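Local coordinates for genome polyprotein (Chicken sicinivirus JSY, PDB 6QWT), which probably acts as the viral RNA-dependent RNA polymerase, the 3Dpol piece of the polyprotein, copying the RNA genome, at residues A[2-7]-A[286-291]; A[11-16]-A[279-284]; A[230-235]-A[336-341]. One frame throughout, in Å; residues are numbered along the deposited sequence.

Contact 1. Residues A[2-7]-A[286-291]; sequences EILACE and WYIMKG
E2 to L4 form an antiparallel strand along I288 to K290, adding the chain's N-terminal strand to a sheet of the polymerase fingers. Two hydrogen-bonded pairs hold it. K290 N binds E2 O at 2.6 Å, nearly in line with that carbonyl, and E2 N returns to K290 O. L4 N reaches I288 O at 2.7 Å in the carbonyl plane, whereas I288 N comes to L4 O from 35° out of the plane. Strand 2-5 is an outermost strand of this mixed sheet, in keeping with picornaviral polymerases, whose N-terminus packs against the fingers. On the face of I3 and M289, the bent methionine chain brings M289 CE to 3.7 Å from I3 CB. I3 CD1 also lies obliquely by the Y287 ring. The other face carries E2 beside K290. Both extend the same way, with CG anti to the backbone N. The salt bridge from E2 OE1 to K290 NZ is long, 3.7 Å; the lysine is also paired with D62 and D64. Regular pairing ends after L4. C6 turns inward, and C6 CB meets I288 CG1 at 3.7 Å. A water accepts from C6 N and donates to W286 O, both at 2.7 Å, linking them.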
ATOM      1  N   GLU A   2       9.455  16.643   7.614  1.00 29.67           N
ATOM      2  CA  GLU A   2      10.434  17.723   7.645  1.00 30.92           C
ATOM      3  C   GLU A   2      11.561  17.346   6.697  1.00 33.98           C
ATOM      4  O   GLU A   2      12.142  16.264   6.823  1.00 35.24           O
ATOM      5  CB  GLU A   2      10.952  17.940   9.069  1.00 36.08           C
ATOM      6  CG  GLU A   2      11.850  19.146   9.261  1.00 45.19           C
ATOM      7  CD  GLU A   2      12.418  19.216  10.668  1.00 56.88           C
ATOM      8  OE1 GLU A   2      11.804  18.631  11.591  1.00 51.33           O
ATOM      9  OE2 GLU A   2      13.477  19.854  10.856  1.00 50.47           O
ATOM     10  N   ILE A   3      11.858  18.222   5.744  1.00 32.34           N
ATOM     11  CA  ILE A   3      12.804  17.917   4.678  1.00 32.89           C
ATOM     12  C   ILE A   3      14.132  18.601   4.978  1.00 32.00           C
ATOM     13  O   ILE A   3      14.178  19.812   5.228  1.00 33.02           O
ATOM     14  CB  ILE A   3      12.245  18.340   3.311  1.00 34.26           C
ATOM     15  CG1 ILE A   3      13.358  18.410   2.271  1.00 32.97           C
ATOM     16  CG2 ILE A   3      11.505  19.666   3.415  1.00 46.18           C
ATOM     17  CD1 ILE A   3      12.830  18.550   0.872  1.00 39.86           C
ATOM     18  N   LEU A   4      15.211  17.822   4.956  1.00 29.98           N
ATOM     19  CA  LEU A   4      16.539  18.280   5.331  1.00 31.23           C
ATOM     20  C   LEU A   4      17.511  18.102   4.171  1.00 29.62           C
ATOM     21  O   LEU A   4      17.247  17.363   3.217  1.00 25.28           O
ATOM     22  CB  LEU A   4      17.063  17.519   6.557  1.00 28.76           C
ATOM     23  CG  LEU A   4      16.101  17.317   7.725  1.00 34.40           C
ATOM     24  CD1 LEU A   4      16.706  16.370   8.752  1.00 30.84           C
ATOM     25  CD2 LEU A   4      15.746  18.651   8.362  1.00 34.97           C
ATOM     26  N   ALA A   5      18.652  18.780   4.277  1.00 29.68           N
ATOM     27  CA  ALA A   5      19.702  18.655   3.277  1.00 30.00           C
ATOM     28  C   ALA A   5      20.358  17.281   3.358  1.00 31.97           C
ATOM     29  O   ALA A   5      20.363  16.632   4.407  1.00 32.54           O
ATOM     30  CB  ALA A   5      20.754  19.747   3.463  1.00 31.87           C
ATOM     31  N   CYS A   6      20.926  16.844   2.237  1.00 28.89           N
ATOM     32  CA  CYS A   6      21.518  15.519   2.159  1.00 28.01           C
ATOM     33  C   CYS A   6      22.660  15.524   1.156  1.00 32.75           C
ATOM     34  O   CYS A   6      22.561  16.148   0.096  1.00 35.47           O
ATOM     35  CB  CYS A   6      20.474  14.472   1.760  1.00 24.43           C
ATOM     36  SG  CYS A   6      21.132  12.812   1.528  1.00 28.77           S
ATOM     37  N   GLU A   7      23.737  14.822   1.497  1.00 29.85           N
ATOM     38  CA  GLU A   7      24.869  14.710   0.590  1.00 32.02           C
ATOM     39  C   GLU A   7      24.505  13.814  -0.593  1.00 32.42           C
ATOM     40  O   GLU A   7      23.876  12.766  -0.409  1.00 28.12           O
ATOM     41  CB  GLU A   7      26.085  14.140   1.321  1.00 31.47           C
ATOM     42  CG  GLU A   7      27.419  14.655   0.817  1.00 44.93           C
ATOM     43  CD  GLU A   7      27.733  16.043   1.334  1.00 53.02           C
ATOM     44  OE1 GLU A   7      28.369  16.155   2.404  1.00 60.15           O
ATOM     45  OE2 GLU A   7      27.344  17.028   0.671  1.00 53.29           O
ATOM     46  N   TRP A 286      18.692  15.866  -4.012  1.00 26.27           N
ATOM     47  CA  TRP A 286      19.052  14.981  -2.912  1.00 25.67           C
ATOM     48  C   TRP A 286      18.581  15.599  -1.603  1.00 29.35           C
ATOM     49  O   TRP A 286      18.885  16.764  -1.319  1.00 27.10           O
ATOM     50  CB  TRP A 286      20.561  14.745  -2.877  1.00 24.65           C
ATOM     51  CG  TRP A 286      21.123  14.304  -4.192  1.00 26.88           C
ATOM     52  CD1 TRP A 286      21.430  15.097  -5.262  1.00 26.41           C
ATOM     53  CD2 TRP A 286      21.443  12.962  -4.582  1.00 25.99           C
ATOM     54  NE1 TRP A 286      21.923  14.332  -6.292  1.00 25.52           N
ATOM     55  CE2 TRP A 286      21.941  13.019  -5.900  1.00 25.19           C
ATOM     56  CE3 TRP A 286      21.357  11.721  -3.946  1.00 25.26           C
ATOM     57  CZ2 TRP A 286      22.353  11.880  -6.591  1.00 30.59           C
ATOM     58  CZ3 TRP A 286      21.768  10.591  -4.635  1.00 27.63           C
ATOM     59  CH2 TRP A 286      22.258  10.679  -5.944  1.00 25.97           C
ATOM     60  N   TYR A 287      17.842  14.825  -0.812  1.00 25.47           N
ATOM     61  CA  TYR A 287      17.262  15.355   0.413  1.00 26.31           C
ATOM     62  C   TYR A 287      16.985  14.211   1.379  1.00 26.09           C
ATOM     63  O   TYR A 287      16.975  13.036   1.003  1.00 22.11           O
ATOM     64  CB  TYR A 287      15.980  16.150   0.128  1.00 24.93           C
ATOM     65  CG  TYR A 287      14.902  15.344  -0.558  1.00 24.44           C
ATOM     66  CD1 TYR A 287      14.903  15.176  -1.938  1.00 26.03           C
ATOM     67  CD2 TYR A 287      13.883  14.747   0.174  1.00 27.04           C
ATOM     68  CE1 TYR A 287      13.920  14.435  -2.570  1.00 27.74           C
ATOM     69  CE2 TYR A 287      12.895  14.004  -0.450  1.00 26.08           C
ATOM     70  CZ  TYR A 287      12.918  13.853  -1.819  1.00 27.75           C
ATOM     71  OH  TYR A 287      11.938  13.115  -2.442  1.00 29.09           O
ATOM     72  N   ILE A 288      16.771  14.583   2.638  1.00 26.48           N
ATOM     73  CA  ILE A 288      16.423  13.654   3.703  1.00 24.42           C
ATOM     74  C   ILE A 288      15.048  14.044   4.223  1.00 28.23           C
ATOM     75  O   ILE A 288      14.775  15.231   4.432  1.00 27.10           O
ATOM     76  CB  ILE A 288      17.470  13.668   4.835  1.00 28.57           C
ATOM     77  CG1 ILE A 288      18.658  12.774   4.473  1.00 29.61           C
ATOM     78  CG2 ILE A 288      16.852  13.237   6.163  1.00 24.00           C
ATOM     79  CD1 ILE A 288      19.872  12.980   5.359  1.00 26.94           C
ATOM     80  N   MET A 289      14.180  13.053   4.402  1.00 28.52           N
ATOM     81  CA  MET A 289      12.857  13.265   4.968  1.00 25.81           C
ATOM     82  C   MET A 289      12.869  12.829   6.428  1.00 27.07           C
ATOM     83  O   MET A 289      13.169  11.671   6.733  1.00 25.50           O
ATOM     84  CB  MET A 289      11.792  12.498   4.184  1.00 23.51           C
ATOM     85  CG  MET A 289      11.340  13.196   2.908  1.00 34.64           C
ATOM     86  SD  MET A 289      10.496  14.763   3.238  1.00 49.92           S
ATOM     87  CE  MET A 289      10.534  15.543   1.625  1.00 38.53           C
ATOM     88  N   LYS A 290      12.561  13.761   7.325  1.00 29.96           N
ATOM     89  CA  LYS A 290      12.387  13.467   8.743  1.00 29.35           C
ATOM     90  C   LYS A 290      10.892  13.325   8.996  1.00 27.36           C
ATOM     91  O   LYS A 290      10.142  14.300   8.881  1.00 27.04           O
ATOM     92  CB  LYS A 290      13.003  14.563   9.610  1.00 28.79           C
ATOM     93  CG  LYS A 290      12.889  14.323  11.107  1.00 32.44           C
ATOM     94  CD  LYS A 290      13.634  15.400  11.886  1.00 37.12           C
ATOM     95  CE  LYS A 290      13.410  15.265  13.383  1.00 40.12           C
ATOM     96  NZ  LYS A 290      12.016  15.609  13.775  1.00 36.77           N
ATOM     97  N   GLY A 291      10.458  12.110   9.325  1.00 28.33           N
ATOM     98  CA  GLY A 291       9.048  11.794   9.395  1.00 28.28           C
ATOM     99  C   GLY A 291       8.531  11.200   8.093  1.00 29.99           C
ATOM    100  O   GLY A 291       9.187  11.230   7.050  1.00 27.55           O
TER
HETATM  101  O   HOH W   1      20.523  18.434   0.121  1.00 33.46           O

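Contact 2. Residues A[11-16]-A[279-284]; sequences PPPHVP and KHVFGD
P12, P13 and V15 pack against the turn at the end of strand 277-282. The contact is loop against hairpin, at the turn end of a hairpin in the fingers sheet. Segment 11-16 belongs to the loop between strands 2-5 and 22-23 and has no regular structure. The hairpin joins strands 277-282 and 285-290 through G283 and D284. G283 has phi 69° and psi -123°, close to the first turn position of a type II' turn, where glycine is favoured.

V15 lies across this turn. V15 CG2 sits over one face of the F282 ring, 4.2 Å from its centroid and offset toward the rim. This is a CH-pi contact. The same methyl is 3.4 Å from G283 N, while V15 CG1 meets the ring atom F282 CE1. With V15 CG1 anti to the backbone N (178°), CG2 is left on the side of the ring face. F55 meets the F282 ring edge-to-face.

The prolines take the other part of the turn. P12 CB and P13 CD approach G283 O at 3.2 and 3.4 Å. P12 lies alongside D284, with P12 CG 3.4 Å from D284 OD1. That oxygen also has a weak hydrogen bond from W286 NE1. P13 CD touches V281 CG2 at 3.6 Å. G283 CA makes a CH...O contact to P13 O, 3.4 Å.

No hydrogen bond joins the two segments. P12 and P13 have no N-H to give, which fits a contact made by apolar surfaces and weak C-H contacts that does not extend the sheet.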
ATOM      1  N   PRO A  11      26.042   9.683  -9.318  1.00 27.70           N
ATOM      2  CA  PRO A  11      25.337  10.214 -10.489  1.00 28.97           C
ATOM      3  C   PRO A  11      23.836  10.178 -10.271  1.00 32.31           C
ATOM      4  O   PRO A  11      23.298   9.179  -9.772  1.00 27.59           O
ATOM      5  CB  PRO A  11      25.762   9.268 -11.624  1.00 31.35           C
ATOM      6  CG  PRO A  11      27.001   8.585 -11.123  1.00 31.63           C
ATOM      7  CD  PRO A  11      26.816   8.471  -9.640  1.00 28.42           C
ATOM      8  N   PRO A  12      23.126  11.247 -10.619  1.00 29.55           N
ATOM      9  CA  PRO A  12      21.684  11.293 -10.369  1.00 26.23           C
ATOM     10  C   PRO A  12      20.921  10.460 -11.383  1.00 26.86           C
ATOM     11  O   PRO A  12      21.347  10.326 -12.542  1.00 25.67           O
ATOM     12  CB  PRO A  12      21.354  12.786 -10.509  1.00 26.12           C
ATOM     13  CG  PRO A  12      22.377  13.301 -11.457  1.00 27.58           C
ATOM     14  CD  PRO A  12      23.632  12.504 -11.198  1.00 28.72           C
ATOM     15  N   PRO A  13      19.798   9.873 -10.983  1.00 26.62           N
ATOM     16  CA  PRO A  13      18.932   9.178 -11.940  1.00 27.89           C
ATOM     17  C   PRO A  13      18.014  10.158 -12.663  1.00 27.03           C
ATOM     18  O   PRO A  13      17.937  11.342 -12.336  1.00 26.82           O
ATOM     19  CB  PRO A  13      18.133   8.219 -11.054  1.00 27.95           C
ATOM     20  CG  PRO A  13      18.043   8.930  -9.746  1.00 22.05           C
ATOM     21  CD  PRO A  13      19.324   9.720  -9.596  1.00 25.84           C
ATOM     22  N   HIS A  14      17.309   9.636 -13.663  1.00 28.87           N
ATOM     23  CA  HIS A  14      16.406  10.435 -14.481  1.00 28.51           C
ATOM     24  C   HIS A  14      14.956  10.171 -14.093  1.00 27.15           C
ATOM     25  O   HIS A  14      14.549   9.018 -13.917  1.00 26.08           O
ATOM     26  CB  HIS A  14      16.605  10.137 -15.968  1.00 27.72           C
ATOM     27  CG  HIS A  14      15.593  10.795 -16.852  1.00 29.76           C
ATOM     28  ND1 HIS A  14      15.461  12.166 -16.941  1.00 26.84           N
ATOM     29  CD2 HIS A  14      14.657  10.273 -17.681  1.00 27.19           C
ATOM     30  CE1 HIS A  14      14.490  12.459 -17.787  1.00 27.61           C
ATOM     31  NE2 HIS A  14      13.987  11.328 -18.252  1.00 29.54           N
ATOM     32  N   VAL A  15      14.181  11.245 -13.968  1.00 27.06           N
ATOM     33  CA  VAL A  15      12.755  11.158 -13.663  1.00 23.90           C
ATOM     34  C   VAL A  15      11.998  11.106 -14.988  1.00 27.65           C
ATOM     35  O   VAL A  15      12.019  12.099 -15.736  1.00 24.34           O
ATOM     36  CB  VAL A  15      12.290  12.343 -12.806  1.00 23.97           C
ATOM     37  CG1 VAL A  15      10.795  12.250 -12.533  1.00 22.75           C
ATOM     38  CG2 VAL A  15      13.076  12.400 -11.501  1.00 23.65           C
ATOM     39  N   PRO A  16      11.336   9.997 -15.319  1.00 29.32           N
ATOM     40  CA  PRO A  16      10.591   9.934 -16.586  1.00 22.32           C
ATOM     41  C   PRO A  16       9.497  10.993 -16.636  1.00 27.75           C
ATOM     42  O   PRO A  16       8.713  11.145 -15.696  1.00 26.88           O
ATOM     43  CB  PRO A  16      10.011   8.514 -16.585  1.00 25.92           C
ATOM     44  CG  PRO A  16      10.898   7.734 -15.656  1.00 23.74           C
ATOM     45  CD  PRO A  16      11.313   8.714 -14.594  1.00 27.53           C
ATOM     46  N   LYS A 279      16.771   8.861   3.318  1.00 24.33           N
ATOM     47  CA  LYS A 279      17.441   9.591   2.251  1.00 24.64           C
ATOM     48  C   LYS A 279      16.740   9.325   0.926  1.00 24.02           C
ATOM     49  O   LYS A 279      16.371   8.187   0.623  1.00 25.60           O
ATOM     50  CB  LYS A 279      18.915   9.187   2.150  1.00 21.94           C
ATOM     51  CG  LYS A 279      19.720   9.506   3.396  1.00 29.17           C
ATOM     52  CD  LYS A 279      20.946   8.624   3.514  1.00 29.32           C
ATOM     53  CE  LYS A 279      21.987   9.003   2.488  1.00 38.32           C
ATOM     54  NZ  LYS A 279      23.222   8.182   2.605  1.00 42.78           N
ATOM     55  N   HIS A 280      16.564  10.382   0.135  1.00 22.75           N
ATOM     56  CA  HIS A 280      15.841  10.302  -1.124  1.00 25.82           C
ATOM     57  C   HIS A 280      16.631  10.986  -2.230  1.00 25.02           C
ATOM     58  O   HIS A 280      17.436  11.884  -1.975  1.00 25.28           O
ATOM     59  CB  HIS A 280      14.456  10.957  -1.021  1.00 26.89           C
ATOM     60  CG  HIS A 280      13.574  10.360   0.031  1.00 28.33           C
ATOM     61  ND1 HIS A 280      12.436   9.643  -0.273  1.00 27.67           N
ATOM     62  CD2 HIS A 280      13.651  10.387   1.384  1.00 26.92           C
ATOM     63  CE1 HIS A 280      11.855   9.250   0.846  1.00 28.14           C
ATOM     64  NE2 HIS A 280      12.573   9.685   1.865  1.00 27.89           N
ATOM     65  N   VAL A 281      16.389  10.553  -3.466  1.00 25.20           N
ATOM     66  CA  VAL A 281      16.933  11.220  -4.643  1.00 26.74           C
ATOM     67  C   VAL A 281      15.825  11.331  -5.686  1.00 27.16           C
ATOM     68  O   VAL A 281      15.289  10.316  -6.145  1.00 27.07           O
ATOM     69  CB  VAL A 281      18.170  10.505  -5.218  1.00 27.10           C
ATOM     70  CG1 VAL A 281      17.899   9.026  -5.514  1.00 24.50           C
ATOM     71  CG2 VAL A 281      18.680  11.240  -6.448  1.00 24.87           C
ATOM     72  N   PHE A 282      15.463  12.561  -6.035  1.00 25.50           N
ATOM     73  CA  PHE A 282      14.437  12.850  -7.032  1.00 25.57           C
ATOM     74  C   PHE A 282      15.121  13.588  -8.176  1.00 25.99           C
ATOM     75  O   PHE A 282      15.279  14.812  -8.127  1.00 24.92           O
ATOM     76  CB  PHE A 282      13.305  13.673  -6.421  1.00 24.93           C
ATOM     77  CG  PHE A 282      12.237  14.073  -7.401  1.00 24.72           C
ATOM     78  CD1 PHE A 282      11.315  13.147  -7.862  1.00 24.43           C
ATOM     79  CD2 PHE A 282      12.142  15.381  -7.845  1.00 27.30           C
ATOM     80  CE1 PHE A 282      10.326  13.515  -8.755  1.00 24.51           C
ATOM     81  CE2 PHE A 282      11.156  15.756  -8.739  1.00 26.78           C
ATOM     82  CZ  PHE A 282      10.246  14.823  -9.193  1.00 26.50           C
ATOM     83  N   GLY A 283      15.535  12.851  -9.200  1.00 26.55           N
ATOM     84  CA  GLY A 283      16.334  13.469 -10.245  1.00 24.43           C
ATOM     85  C   GLY A 283      17.695  13.814  -9.663  1.00 25.99           C
ATOM     86  O   GLY A 283      18.414  12.948  -9.147  1.00 23.40           O
ATOM     87  N   ASP A 284      18.065  15.093  -9.733  1.00 24.64           N
ATOM     88  CA  ASP A 284      19.280  15.599  -9.107  1.00 24.06           C
ATOM     89  C   ASP A 284      18.993  16.306  -7.785  1.00 25.28           C
ATOM     90  O   ASP A 284      19.844  17.048  -7.279  1.00 23.29           O
ATOM     91  CB  ASP A 284      20.023  16.536 -10.067  1.00 24.06           C
ATOM     92  CG  ASP A 284      21.443  16.854  -9.606  1.00 28.09           C
ATOM     93  OD1 ASP A 284      22.200  15.912  -9.288  1.00 31.14           O
ATOM     94  OD2 ASP A 284      21.795  18.051  -9.558  1.00 26.10           O
TER

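Contact 3. Residues A[230-235]-A[336-341]; sequences WALDYS and VLYATV
W230 to L232 pair antiparallel with V336 to Y338 in the central sheet of the polymerase palm. Backbone bonds are firm at one end and weak at the other. W230 N binds Y338 O at 2.9 Å, nearly straight, and Y338 N binds W230 O at 3.0 Å. At L232 and V336 both bonds are weak, with L232 N 3.3 Å from V336 O. The L232 and V336 CA atoms are 5.7 Å apart, against 5.4 Å for the CA atoms of W230 and Y338, in keeping with the weak bonds there. Between these pairs, L337 CA and A231 CA make CH...O contacts to W230 O and V336 O.

The aromatic contacts are made by W230 and Y338. W230 CB lies over one face of the Y338 ring, 3.9 Å from its centroid. The five-membered ring of W230 is tilted 30° to the tyrosine and slid aside, so overlap is slight. Y338 CG stands between its backbone N and carbonyl carbon (chi1 80°), which leans the ring toward W230.

Apolar packing continues the same face. L232 CD2 lies 3.8 Å from Y338 CE2, at the edge of that ring, and L232 lies alongside V336. V336 CG2 meets the edge of the Y234 ring at CE1. On the reverse face A231 CB touches L337 CD2 at 3.7 Å.

The sequence around D233 matches motif A, whose first aspartate binds metal in related polymerases. Strand 336-340 follows the YGDD turn of motif C. Helix 298-316 packs on Y234 and V336, and helix 346-356 on W230 and Y338. Strands 327-332 and 360-362 flank the pair on either side.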
ATOM      1  N   TRP A 230     -17.100   1.762  10.050  1.00 25.00           N
ATOM      2  CA  TRP A 230     -16.697   3.029   9.456  1.00 27.21           C
ATOM      3  C   TRP A 230     -15.497   2.842   8.539  1.00 31.28           C
ATOM      4  O   TRP A 230     -14.597   2.046   8.826  1.00 24.95           O
ATOM      5  CB  TRP A 230     -16.366   4.059  10.539  1.00 27.59           C
ATOM      6  CG  TRP A 230     -17.526   4.358  11.432  1.00 28.22           C
ATOM      7  CD1 TRP A 230     -17.761   3.839  12.672  1.00 30.98           C
ATOM      8  CD2 TRP A 230     -18.620   5.239  11.150  1.00 29.36           C
ATOM      9  NE1 TRP A 230     -18.934   4.345  13.182  1.00 35.09           N
ATOM     10  CE2 TRP A 230     -19.479   5.208  12.267  1.00 34.34           C
ATOM     11  CE3 TRP A 230     -18.956   6.051  10.063  1.00 30.39           C
ATOM     12  CZ2 TRP A 230     -20.653   5.957  12.329  1.00 31.60           C
ATOM     13  CZ3 TRP A 230     -20.121   6.795  10.128  1.00 34.36           C
ATOM     14  CH2 TRP A 230     -20.954   6.742  11.252  1.00 30.74           C
ATOM     15  N   ALA A 231     -15.497   3.579   7.431  1.00 24.73           N
ATOM     16  CA  ALA A 231     -14.361   3.655   6.527  1.00 29.56           C
ATOM     17  C   ALA A 231     -13.857   5.088   6.479  1.00 29.85           C
ATOM     18  O   ALA A 231     -14.652   6.033   6.470  1.00 34.20           O
ATOM     19  CB  ALA A 231     -14.733   3.188   5.116  1.00 29.92           C
ATOM     20  N   LEU A 232     -12.538   5.249   6.463  1.00 32.97           N
ATOM     21  CA  LEU A 232     -11.957   6.566   6.264  1.00 35.29           C
ATOM     22  C   LEU A 232     -10.625   6.420   5.550  1.00 36.91           C
ATOM     23  O   LEU A 232     -10.038   5.336   5.494  1.00 34.62           O
ATOM     24  CB  LEU A 232     -11.784   7.331   7.582  1.00 36.78           C
ATOM     25  CG  LEU A 232     -10.946   6.729   8.709  1.00 36.18           C
ATOM     26  CD1 LEU A 232      -9.458   6.950   8.481  1.00 33.82           C
ATOM     27  CD2 LEU A 232     -11.382   7.331  10.038  1.00 33.55           C
ATOM     28  N   ASP A 233     -10.164   7.531   4.993  1.00 39.65           N
ATOM     29  CA  ASP A 233      -8.917   7.576   4.252  1.00 40.42           C
ATOM     30  C   ASP A 233      -8.100   8.766   4.728  1.00 37.68           C
ATOM     31  O   ASP A 233      -8.645   9.764   5.207  1.00 40.54           O
ATOM     32  CB  ASP A 233      -9.171   7.670   2.738  1.00 44.75           C
ATOM     33  CG  ASP A 233      -7.925   7.399   1.917  1.00 55.48           C
ATOM     34  OD1 ASP A 233      -7.495   8.302   1.166  1.00 55.35           O
ATOM     35  OD2 ASP A 233      -7.373   6.283   2.025  1.00 55.67           O
ATOM     36  N   TYR A 234      -6.787   8.648   4.606  1.00 35.92           N
ATOM     37  CA  TYR A 234      -5.881   9.740   4.919  1.00 38.17           C
ATOM     38  C   TYR A 234      -5.482  10.457   3.638  1.00 34.39           C
ATOM     39  O   TYR A 234      -5.296   9.827   2.593  1.00 35.24           O
ATOM     40  CB  TYR A 234      -4.625   9.234   5.630  1.00 33.70           C
ATOM     41  CG  TYR A 234      -4.846   8.632   7.001  1.00 31.61           C
ATOM     42  CD1 TYR A 234      -5.392   7.362   7.147  1.00 30.38           C
ATOM     43  CD2 TYR A 234      -4.481   9.324   8.148  1.00 30.07           C
ATOM     44  CE1 TYR A 234      -5.583   6.808   8.399  1.00 28.65           C
ATOM     45  CE2 TYR A 234      -4.666   8.778   9.404  1.00 27.22           C
ATOM     46  CZ  TYR A 234      -5.216   7.521   9.525  1.00 27.34           C
ATOM     47  OH  TYR A 234      -5.398   6.977  10.776  1.00 23.05           O
ATOM     48  N   SER A 235      -5.352  11.774   3.723  1.00 31.03           N
ATOM     49  CA  SER A 235      -4.705  12.555   2.680  1.00 36.71           C
ATOM     50  C   SER A 235      -3.263  12.805   3.094  1.00 36.68           C
ATOM     51  O   SER A 235      -3.006  13.276   4.208  1.00 45.57           O
ATOM     52  CB  SER A 235      -5.437  13.876   2.440  1.00 39.68           C
ATOM     53  OG  SER A 235      -5.958  14.403   3.647  1.00 38.39           O
ATOM     54  N   VAL A 336      -8.687   2.166   5.799  1.00 26.88           N
ATOM     55  CA  VAL A 336      -9.062   1.776   7.152  1.00 30.45           C
ATOM     56  C   VAL A 336     -10.525   1.390   7.180  1.00 26.36           C
ATOM     57  O   VAL A 336     -11.393   2.118   6.683  1.00 26.94           O
ATOM     58  CB  VAL A 336      -8.829   2.894   8.188  1.00 28.16           C
ATOM     59  CG1 VAL A 336      -9.527   2.498   9.502  1.00 28.33           C
ATOM     60  CG2 VAL A 336      -7.362   3.130   8.371  1.00 28.14           C
ATOM     61  N   LEU A 337     -10.785   0.256   7.816  1.00 25.12           N
ATOM     62  CA  LEU A 337     -12.086  -0.023   8.392  1.00 24.12           C
ATOM     63  C   LEU A 337     -11.950  -0.127   9.905  1.00 24.72           C
ATOM     64  O   LEU A 337     -10.974  -0.689  10.407  1.00 28.31           O
ATOM     65  CB  LEU A 337     -12.702  -1.323   7.838  1.00 24.11           C
ATOM     66  CG  LEU A 337     -12.946  -1.449   6.334  1.00 26.17           C
ATOM     67  CD1 LEU A 337     -13.583  -2.807   6.036  1.00 22.80           C
ATOM     68  CD2 LEU A 337     -13.834  -0.322   5.854  1.00 24.27           C
ATOM     69  N   TYR A 338     -12.929   0.399  10.640  1.00 23.69           N
ATOM     70  CA  TYR A 338     -12.920   0.231  12.089  1.00 27.12           C
ATOM     71  C   TYR A 338     -14.352   0.176  12.598  1.00 26.33           C
ATOM     72  O   TYR A 338     -15.288   0.642  11.944  1.00 22.95           O
ATOM     73  CB  TYR A 338     -12.120   1.343  12.786  1.00 22.98           C
ATOM     74  CG  TYR A 338     -12.842   2.662  12.965  1.00 23.75           C
ATOM     75  CD1 TYR A 338     -13.670   2.879  14.060  1.00 22.68           C
ATOM     76  CD2 TYR A 338     -12.667   3.705  12.061  1.00 24.09           C
ATOM     77  CE1 TYR A 338     -14.321   4.082  14.239  1.00 22.81           C
ATOM     78  CE2 TYR A 338     -13.315   4.913  12.235  1.00 24.65           C
ATOM     79  CZ  TYR A 338     -14.142   5.094  13.325  1.00 26.41           C
ATOM     80  OH  TYR A 338     -14.789   6.296  13.505  1.00 27.51           O
ATOM     81  N   ALA A 339     -14.503  -0.410  13.782  1.00 25.21           N
ATOM     82  CA  ALA A 339     -15.787  -0.505  14.451  1.00 28.41           C
ATOM     83  C   ALA A 339     -15.533  -0.616  15.945  1.00 26.29           C
ATOM     84  O   ALA A 339     -14.621  -1.330  16.371  1.00 24.63           O
ATOM     85  CB  ALA A 339     -16.585  -1.710  13.944  1.00 23.69           C
ATOM     86  N   THR A 340     -16.333   0.102  16.729  1.00 27.91           N
ATOM     87  CA  THR A 340     -16.253   0.063  18.182  1.00 27.11           C
ATOM     88  C   THR A 340     -17.650  -0.077  18.769  1.00 26.98           C
ATOM     89  O   THR A 340     -18.646   0.293  18.142  1.00 29.94           O
ATOM     90  CB  THR A 340     -15.592   1.325  18.762  1.00 21.96           C
ATOM     91  OG1 THR A 340     -16.409   2.468  18.476  1.00 27.89           O
ATOM     92  CG2 THR A 340     -14.202   1.537  18.173  1.00 22.41           C
ATOM     93  N   VAL A 341     -17.710  -0.624  19.980  1.00 27.29           N
ATOM     94  CA  VAL A 341     -18.945  -0.674  20.759  1.00 29.02           C
ATOM     95  C   VAL A 341     -18.671  -0.025  22.112  1.00 31.64           C
ATOM     96  O   VAL A 341     -17.908  -0.581  22.916  1.00 29.65           O
ATOM     97  CB  VAL A 341     -19.457  -2.114  20.926  1.00 32.23           C
ATOM     98  CG1 VAL A 341     -20.664  -2.131  21.850  1.00 30.69           C
ATOM     99  CG2 VAL A 341     -19.810  -2.722  19.579  1.00 33.11           C
TER

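In the fold
Contacts 1 and 2 belong to one region of the fingers. Their centres are about 14 Å apart, and they share the hairpin of strands 277-282 and 285-290. H280 N and Y287 O, 2.8 Å apart, probably form a hydrogen bond between its strands. Along the chain contact 2 is nested inside the loop closed by contact 1: the N-terminal segment pairs with strand 285-290, then passes the turn. Contact 3 is separate, in the palm, where motifs A and C come together. Its centre is about 31 Å from that of contact 1 and about 36 Å from that of contact 2. The nearest atoms remain about 12 and 16 Å away, so neither fingers contact touches the palm pair.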